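PDB 3PT5: NANS (YJHS), A 9-O-acetyl N-acetylneuraminic acid esterase from Escherichia coli O157:H7 EDL933, which probably removes the 9-O-acetyl group from 9-O-acetyl-N-acetylneuraminate, a sialic acid of the mammalian gut on which the bacterium can grow. Local coordinates for residues A[33-38]-A[82-87]; A[75-80]-A[99-104]; A[232-237]-A[328-333]. All coordinates share one frame; numbering follows the deposited sequence.

Interaction 1. Residues A[33-38]-A[82-87]; sequences MAYGEG and DVQDMQ
Met33, Ala34 and Tyr35 pack on Asp82, Gln84 and Met86 just downstream of the Gly-Gln-Ser-Asn sequence that begins on the last residue of strand 20-28, the first signature block of SGNH hydrolases. Its serine, Ser30 here, is the nucleophile in that family; Tyr35 touches it. The Tyr35 hydroxyl donates to Gln84 OE1 over 2.7 Å. It meets the amide oxygen from the flank, with a C=O...donor angle of 105°, and lies tilted out of the carbonyl plane; the Tyr35 ring and the Gln84 amide are turned 55° against each other. Met86 covers one face of the same ring. Its chain bends at both chi2 and chi3, which folds the methyl back over the phenol: Met86 CE sits 3.7 Å from the centroid of the Tyr35 ring, a CH-pi contact, while Met86 SD stands obliquely to the ring in a Met-aromatic contact. Met33 reaches in from another direction, bent at chi3 (-68°) so that its CE presses on Met86 CG at 3.4 Å, a tight fit, and lies 3.5 Å from Gln84 O. Polar contact continues at Ala34, the centre of an inverse gamma turn: a water accepts from Ala34 N (3.1 Å) and donates to Asp82 OD2 (2.7 Å). The other oxygen, Asp82 OD1, accepts from Cys130 N, so the carboxylate ties loop 82-87 to the end of strand 122-130. That strand also receives Met33, on Cys130; Val83 rests on helix 162-176, and the Tyr35 ring meets His312, shortly before helix 315-335.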
# COMPACT_ATOMS: atom_id res chain seq x y z
N MET A 33 3.57 -0.41 -0.58
CA MET A 33 3.75 -1.21 0.62
C MET A 33 5.06 -0.90 1.33
O MET A 33 5.67 0.13 1.09
CB MET A 33 3.66 -2.69 0.25
CG MET A 33 4.53 -3.12 -0.91
SD MET A 33 4.52 -4.90 -1.15
CE MET A 33 5.39 -5.46 0.34
N ALA A 34 5.50 -1.79 2.21
CA ALA A 34 6.59 -1.48 3.08
C ALA A 34 7.94 -1.72 2.40
O ALA A 34 8.54 -2.77 2.53
CB ALA A 34 6.46 -2.34 4.37
N TYR A 35 8.40 -0.72 1.66
CA TYR A 35 9.73 -0.72 1.07
C TYR A 35 10.60 0.41 1.60
O TYR A 35 11.69 0.59 1.14
CB TYR A 35 9.66 -0.74 -0.44
CG TYR A 35 9.63 -2.14 -1.02
CD1 TYR A 35 8.47 -2.92 -0.93
CD2 TYR A 35 10.75 -2.71 -1.64
CE1 TYR A 35 8.41 -4.18 -1.48
CE2 TYR A 35 10.70 -3.98 -2.19
CZ TYR A 35 9.53 -4.71 -2.09
OH TYR A 35 9.51 -5.99 -2.66
N GLY A 36 10.12 1.15 2.60
CA GLY A 36 11.00 2.11 3.29
C GLY A 36 12.06 1.39 4.10
O GLY A 36 11.73 0.53 4.93
N GLU A 37 13.33 1.74 3.86
CA GLU A 37 14.45 1.04 4.52
C GLU A 37 14.95 1.67 5.82
O GLU A 37 15.72 1.04 6.56
CB GLU A 37 15.61 0.83 3.54
CG GLU A 37 15.35 -0.26 2.54
CD GLU A 37 16.42 -0.34 1.47
OE1 GLU A 37 17.38 0.49 1.43
OE2 GLU A 37 16.31 -1.26 0.66
N GLY A 38 14.54 2.92 6.11
CA GLY A 38 14.90 3.53 7.37
C GLY A 38 14.14 2.89 8.53
O GLY A 38 13.05 2.34 8.37
N ASP A 82 0.74 -7.48 3.47
CA ASP A 82 0.64 -7.57 2.01
C ASP A 82 0.99 -8.97 1.53
O ASP A 82 1.45 -9.81 2.32
CB ASP A 82 1.52 -6.47 1.40
CG ASP A 82 0.91 -5.05 1.62
OD1 ASP A 82 -0.17 -4.79 1.06
OD2 ASP A 82 1.51 -4.20 2.34
N VAL A 83 0.78 -9.23 0.24
CA VAL A 83 1.05 -10.55 -0.33
C VAL A 83 2.52 -10.90 -0.18
O VAL A 83 2.87 -12.08 0.09
CB VAL A 83 0.66 -10.57 -1.83
CG1 VAL A 83 0.86 -11.96 -2.42
CG2 VAL A 83 -0.77 -10.09 -2.02
N GLN A 84 3.38 -9.91 -0.36
CA GLN A 84 4.79 -10.08 -0.04
C GLN A 84 5.10 -9.70 1.40
O GLN A 84 4.80 -8.59 1.85
CB GLN A 84 5.64 -9.26 -0.98
CG GLN A 84 7.11 -9.56 -0.83
CD GLN A 84 7.95 -8.62 -1.63
OE1 GLN A 84 7.45 -7.60 -2.15
NE2 GLN A 84 9.25 -8.90 -1.71
N ASP A 85 5.74 -10.62 2.12
CA ASP A 85 6.03 -10.44 3.54
C ASP A 85 7.40 -9.79 3.74
O ASP A 85 8.44 -10.41 3.46
CB ASP A 85 5.98 -11.83 4.23
CG ASP A 85 6.17 -11.77 5.74
OD1 ASP A 85 6.59 -10.73 6.29
OD2 ASP A 85 5.93 -12.83 6.39
N MET A 86 7.39 -8.52 4.18
CA MET A 86 8.64 -7.77 4.37
C MET A 86 9.10 -7.71 5.83
O MET A 86 10.07 -7.03 6.15
CB MET A 86 8.47 -6.32 3.85
CG MET A 86 8.03 -6.18 2.38
SD MET A 86 9.14 -6.97 1.21
CE MET A 86 10.47 -5.77 1.22
N GLN A 87 8.40 -8.42 6.72
CA GLN A 87 8.56 -8.22 8.15
C GLN A 87 9.90 -8.66 8.71
O GLN A 87 10.27 -8.24 9.80
CB GLN A 87 7.41 -8.86 8.93
CG GLN A 87 6.02 -8.34 8.55
CD GLN A 87 5.02 -8.87 9.51
OE1 GLN A 87 5.12 -10.03 9.94
NE2 GLN A 87 4.01 -8.06 9.82
O HOH W 1 4.08 -4.28 3.28

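Interaction 2. Residues A[75-80]-A[99-104]; sequences PLTHCP and TQYGTV
With chi1 at 64° in His78 and 48° in Tyr101, CG of each lies between the backbone N and the carbonyl carbon, and the two side chains fold against each other across the contact. His78 thereby presents its NE2-H to the backbone of Tyr101: the bond to Tyr101 O is short, 2.6 Å, nearly straight at 165°, and lies in the plane of both the carbonyl and the imidazole. Two more carbonyls flank that edge, Thr99 O at 3.2 Å from His78 CE1 and Thr103 O at 3.3 Å from His78 CD2. Thr103 O is buried without a hydrogen-bond partner in the model. Both segments belong to the long, largely irregular excursion between strand 73-75 and helix 107-114 of this SGNH hydrolase, and here its start and end are pinned together. His78 CE1 stands over the centre of one face of the Tyr101 ring, 3.9 Å from Tyr101 CZ, the two ring planes oblique to each other. Reaching past the histidine, Tyr101 OH shares a hydrogen bond of 2.8 Å with Thr77 OG1, and Cys79 CB touches Tyr101 CE1 at 4.0 Å. The ring of His62 meets that of Tyr101 with the planes nearly parallel, while His90 ND1 accepts from Gly102 N.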
# COMPACT_ATOMS: atom_id res chain seq x y z
N PRO A 75 -4.08 -5.72 14.62
CA PRO A 75 -3.52 -4.36 14.57
C PRO A 75 -2.77 -4.07 13.27
O PRO A 75 -2.07 -4.93 12.73
CB PRO A 75 -2.55 -4.33 15.73
CG PRO A 75 -3.07 -5.39 16.71
CD PRO A 75 -3.60 -6.48 15.78
N LEU A 76 -2.95 -2.85 12.76
CA LEU A 76 -2.14 -2.42 11.61
C LEU A 76 -0.85 -1.85 12.13
O LEU A 76 -0.85 -1.09 13.09
CB LEU A 76 -2.88 -1.38 10.79
CG LEU A 76 -2.07 -0.68 9.69
CD1 LEU A 76 -1.63 -1.62 8.61
CD2 LEU A 76 -2.94 0.46 9.12
N THR A 77 0.27 -2.23 11.50
CA THR A 77 1.57 -1.75 11.96
C THR A 77 2.32 -1.14 10.79
O THR A 77 1.77 -1.00 9.70
CB THR A 77 2.43 -2.84 12.68
OG1 THR A 77 2.98 -3.76 11.72
CG2 THR A 77 1.57 -3.63 13.68
N HIS A 78 3.58 -0.77 11.03
CA HIS A 78 4.40 -0.17 9.96
C HIS A 78 4.74 -1.12 8.81
O HIS A 78 5.11 -0.67 7.72
CB HIS A 78 5.68 0.40 10.55
CG HIS A 78 6.55 -0.65 11.16
ND1 HIS A 78 6.41 -1.05 12.47
CD2 HIS A 78 7.55 -1.40 10.63
CE1 HIS A 78 7.29 -2.01 12.73
NE2 HIS A 78 7.99 -2.25 11.63
N CYS A 79 4.59 -2.43 9.04
CA CYS A 79 4.93 -3.41 8.01
C CYS A 79 3.76 -4.37 7.80
O CYS A 79 3.69 -5.40 8.46
CB CYS A 79 6.21 -4.16 8.42
SG CYS A 79 6.92 -5.09 7.05
N PRO A 80 2.80 -3.99 6.93
CA PRO A 80 1.52 -4.69 6.85
C PRO A 80 1.55 -6.07 6.20
O PRO A 80 2.55 -6.53 5.65
CB PRO A 80 0.66 -3.74 5.98
CG PRO A 80 1.29 -2.39 6.11
CD PRO A 80 2.77 -2.73 6.16
N THR A 99 9.11 -5.19 17.80
CA THR A 99 8.46 -3.90 17.58
C THR A 99 9.04 -3.13 16.40
O THR A 99 8.30 -2.37 15.75
CB THR A 99 8.59 -2.99 18.79
OG1 THR A 99 9.97 -2.75 19.07
CG2 THR A 99 7.89 -3.61 20.02
N GLN A 100 10.34 -3.30 16.15
CA GLN A 100 11.06 -2.56 15.09
C GLN A 100 11.46 -3.45 13.92
O GLN A 100 12.50 -3.23 13.29
CB GLN A 100 12.34 -1.92 15.64
CG GLN A 100 12.15 -0.80 16.61
CD GLN A 100 13.47 -0.17 17.01
OE1 GLN A 100 14.34 -0.86 17.55
NE2 GLN A 100 13.63 1.15 16.77
N TYR A 101 10.62 -4.43 13.63
CA TYR A 101 10.88 -5.41 12.57
C TYR A 101 10.69 -4.83 11.18
O TYR A 101 9.83 -3.99 10.97
CB TYR A 101 9.94 -6.61 12.73
CG TYR A 101 8.47 -6.25 12.95
CD1 TYR A 101 7.60 -6.10 11.87
CD2 TYR A 101 7.97 -6.06 14.22
CE1 TYR A 101 6.28 -5.75 12.05
CE2 TYR A 101 6.64 -5.70 14.43
CZ TYR A 101 5.80 -5.55 13.34
OH TYR A 101 4.49 -5.21 13.52
N GLY A 102 11.47 -5.29 10.22
CA GLY A 102 11.12 -5.06 8.83
C GLY A 102 11.29 -3.66 8.29
O GLY A 102 12.01 -2.82 8.84
N THR A 103 10.63 -3.44 7.16
CA THR A 103 10.65 -2.17 6.47
C THR A 103 9.38 -1.38 6.80
O THR A 103 8.52 -1.86 7.54
CB THR A 103 10.66 -2.44 4.96
OG1 THR A 103 9.75 -3.52 4.70
CG2 THR A 103 12.07 -2.78 4.53
N VAL A 104 9.27 -0.16 6.28
CA VAL A 104 8.16 0.72 6.65
C VAL A 104 7.29 1.03 5.43
O VAL A 104 7.82 1.40 4.38
CB VAL A 104 8.71 2.04 7.22
CG1 VAL A 104 7.60 3.03 7.54
CG2 VAL A 104 9.51 1.73 8.51

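Interaction 3. Residues A[232-237]-A[328-333]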
# COMPACT_ATOMS: atom_id res chain seq x y z
N PRO A 232 -13.79 5.33 -5.46
CA PRO A 232 -12.56 5.95 -5.93
C PRO A 232 -11.31 5.07 -5.82
O PRO A 232 -11.10 4.35 -4.82
CB PRO A 232 -12.40 7.17 -5.03
CG PRO A 232 -13.14 6.85 -3.80
CD PRO A 232 -14.29 5.97 -4.23
N TRP A 233 -10.50 5.16 -6.85
CA TRP A 233 -9.13 4.66 -6.86
C TRP A 233 -8.22 5.87 -6.79
O TRP A 233 -8.18 6.68 -7.71
CB TRP A 233 -8.83 3.84 -8.12
CG TRP A 233 -9.44 2.49 -8.06
CD1 TRP A 233 -10.75 2.21 -7.82
CD2 TRP A 233 -8.78 1.23 -8.25
NE1 TRP A 233 -10.96 0.85 -7.84
CE2 TRP A 233 -9.76 0.22 -8.10
CE3 TRP A 233 -7.45 0.85 -8.51
CZ2 TRP A 233 -9.46 -1.15 -8.20
CZ3 TRP A 233 -7.15 -0.52 -8.63
CH2 TRP A 233 -8.16 -1.50 -8.48
N PHE A 234 -7.49 5.97 -5.70
CA PHE A 234 -6.48 6.99 -5.50
C PHE A 234 -5.15 6.43 -5.96
O PHE A 234 -4.58 5.53 -5.34
CB PHE A 234 -6.43 7.40 -4.03
CG PHE A 234 -7.73 7.91 -3.53
CD1 PHE A 234 -8.11 9.23 -3.76
CD2 PHE A 234 -8.60 7.04 -2.88
CE1 PHE A 234 -9.35 9.71 -3.29
CE2 PHE A 234 -9.83 7.50 -2.41
CZ PHE A 234 -10.22 8.83 -2.64
N CYS A 235 -4.74 6.90 -7.13
CA CYS A 235 -3.60 6.27 -7.80
C CYS A 235 -2.37 7.15 -7.57
O CYS A 235 -2.33 8.31 -7.99
CB CYS A 235 -3.90 6.12 -9.29
SG CYS A 235 -5.30 5.08 -9.60
N GLY A 236 -1.37 6.61 -6.89
CA GLY A 236 -0.21 7.39 -6.53
C GLY A 236 0.89 7.38 -7.58
O GLY A 236 1.03 6.44 -8.37
N ASP A 237 1.69 8.43 -7.54
CA ASP A 237 2.84 8.58 -8.42
C ASP A 237 3.99 7.62 -8.01
O ASP A 237 3.85 6.78 -7.09
CB ASP A 237 3.28 10.05 -8.34
CG ASP A 237 3.98 10.57 -9.61
OD1 ASP A 237 4.24 9.77 -10.55
OD2 ASP A 237 4.26 11.79 -9.67
N GLU A 328 -5.15 13.92 2.10
CA GLU A 328 -5.76 15.12 1.49
C GLU A 328 -6.75 14.70 0.38
O GLU A 328 -7.87 15.23 0.28
CB GLU A 328 -4.69 16.01 0.88
CG GLU A 328 -3.73 16.71 1.82
CD GLU A 328 -2.49 17.23 1.06
OE1 GLU A 328 -2.66 17.62 -0.13
OE2 GLU A 328 -1.36 17.23 1.63
N ALA A 329 -6.33 13.77 -0.48
CA ALA A 329 -7.17 13.33 -1.59
C ALA A 329 -8.43 12.57 -1.16
O ALA A 329 -9.51 12.74 -1.76
CB ALA A 329 -6.36 12.53 -2.61
N ILE A 330 -8.28 11.73 -0.15
CA ILE A 330 -9.40 10.95 0.33
C ILE A 330 -10.45 11.85 1.02
O ILE A 330 -11.63 11.75 0.74
CB ILE A 330 -8.89 9.87 1.32
CG1 ILE A 330 -8.05 8.82 0.57
CG2 ILE A 330 -10.06 9.25 2.08
CD1 ILE A 330 -7.19 7.97 1.57
N LEU A 331 -9.98 12.78 1.85
CA LEU A 331 -10.88 13.72 2.53
C LEU A 331 -11.60 14.61 1.53
O LEU A 331 -12.82 14.80 1.63
CB LEU A 331 -10.12 14.58 3.55
CG LEU A 331 -9.50 13.87 4.76
CD1 LEU A 331 -8.63 14.87 5.53
CD2 LEU A 331 -10.55 13.25 5.69
N GLN A 332 -10.86 15.12 0.56
CA GLN A 332 -11.45 15.94 -0.49
C GLN A 332 -12.52 15.19 -1.26
O GLN A 332 -13.61 15.71 -1.48
CB GLN A 332 -10.39 16.46 -1.44
CG GLN A 332 -10.98 17.43 -2.45
CD GLN A 332 -9.95 18.06 -3.33
OE1 GLN A 332 -10.25 18.48 -4.44
NE2 GLN A 332 -8.72 18.16 -2.83
N PHE A 333 -12.23 13.96 -1.67
CA PHE A 333 -13.19 13.20 -2.46
C PHE A 333 -14.50 13.05 -1.70
O PHE A 333 -15.59 13.31 -2.22
CB PHE A 333 -12.67 11.82 -2.82
CG PHE A 333 -13.64 11.02 -3.61
CD1 PHE A 333 -13.69 11.15 -5.00
CD2 PHE A 333 -14.54 10.18 -2.98
CE1 PHE A 333 -14.62 10.44 -5.74
CE2 PHE A 333 -15.49 9.47 -3.72
CZ PHE A 333 -15.52 9.61 -5.10
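The ring of Phe234 is the hub here, gripped on a face and at its rim by residues 329-333 of helix 315-335. Ile330 CG1 sits over the centre of one face, 3.8 Å from the Phe234 centroid and only 14° off the normal, a CH-pi contact made by the branch lying anti to the carbonyl carbon. Phe333 CB comes in at the edge, in the ring plane, 3.9 Å from Phe234 CZ. Ala329 completes the grip with its CB 3.9 Å from Phe234 CD1 and its O 3.4 Å from Phe234 CE1; that oxygen already accepts the helical bond from Phe333 N. A second CH-pi contact involves Pro232, two residues earlier. Phe333, with CG anti to the backbone N (chi1 179°), swings its ring out to Pro232, whose CG rests over one face, 3.5 Å from Phe333 CE2 and displaced toward the rim. Arg337 makes a cation-pi contact with the same ring. No hydrogen bond crosses the interface. Strand 233-236 runs nearly antiparallel to the helix, at 154°, with the axes 9.9 Å apart. It lies between parallel strands 182-189 and 265-268 of the central sheet; Ile330 also reaches Cys187 and Phe333 reaches Ile266. Trp233 and Cys235 point to the other face, covered by helix 203-218, so the contact joins the sheet to one of the two helical layers of the alpha/beta/alpha sandwich.

Overall arrangement
Interactions 1 and 2 form one continuous patch of loop, their centres 8 Å apart. Ala34 O lies 2.6 Å from Thr103 OG1 and Gly36 O 2.9 Å from Val104 N, both probable hydrogen bonds that join loop 33-38 to loop 99-104. Interaction 1 adjoins the likely active site, through Tyr35 against Ser30 and His312; interaction 2 touches interaction 1 through Thr103, whose OG1 packs on Met86 CB at 3.2 Å. Interaction 3 lies on the opposite side of the chain's centre, its centre 22 Å from that of interaction 1 and 23 Å from that of interaction 2. Helix 315-335 spans the gap: Val104 touches its start, at Ser315 and Arg319, and residues 328-333 lie toward its end.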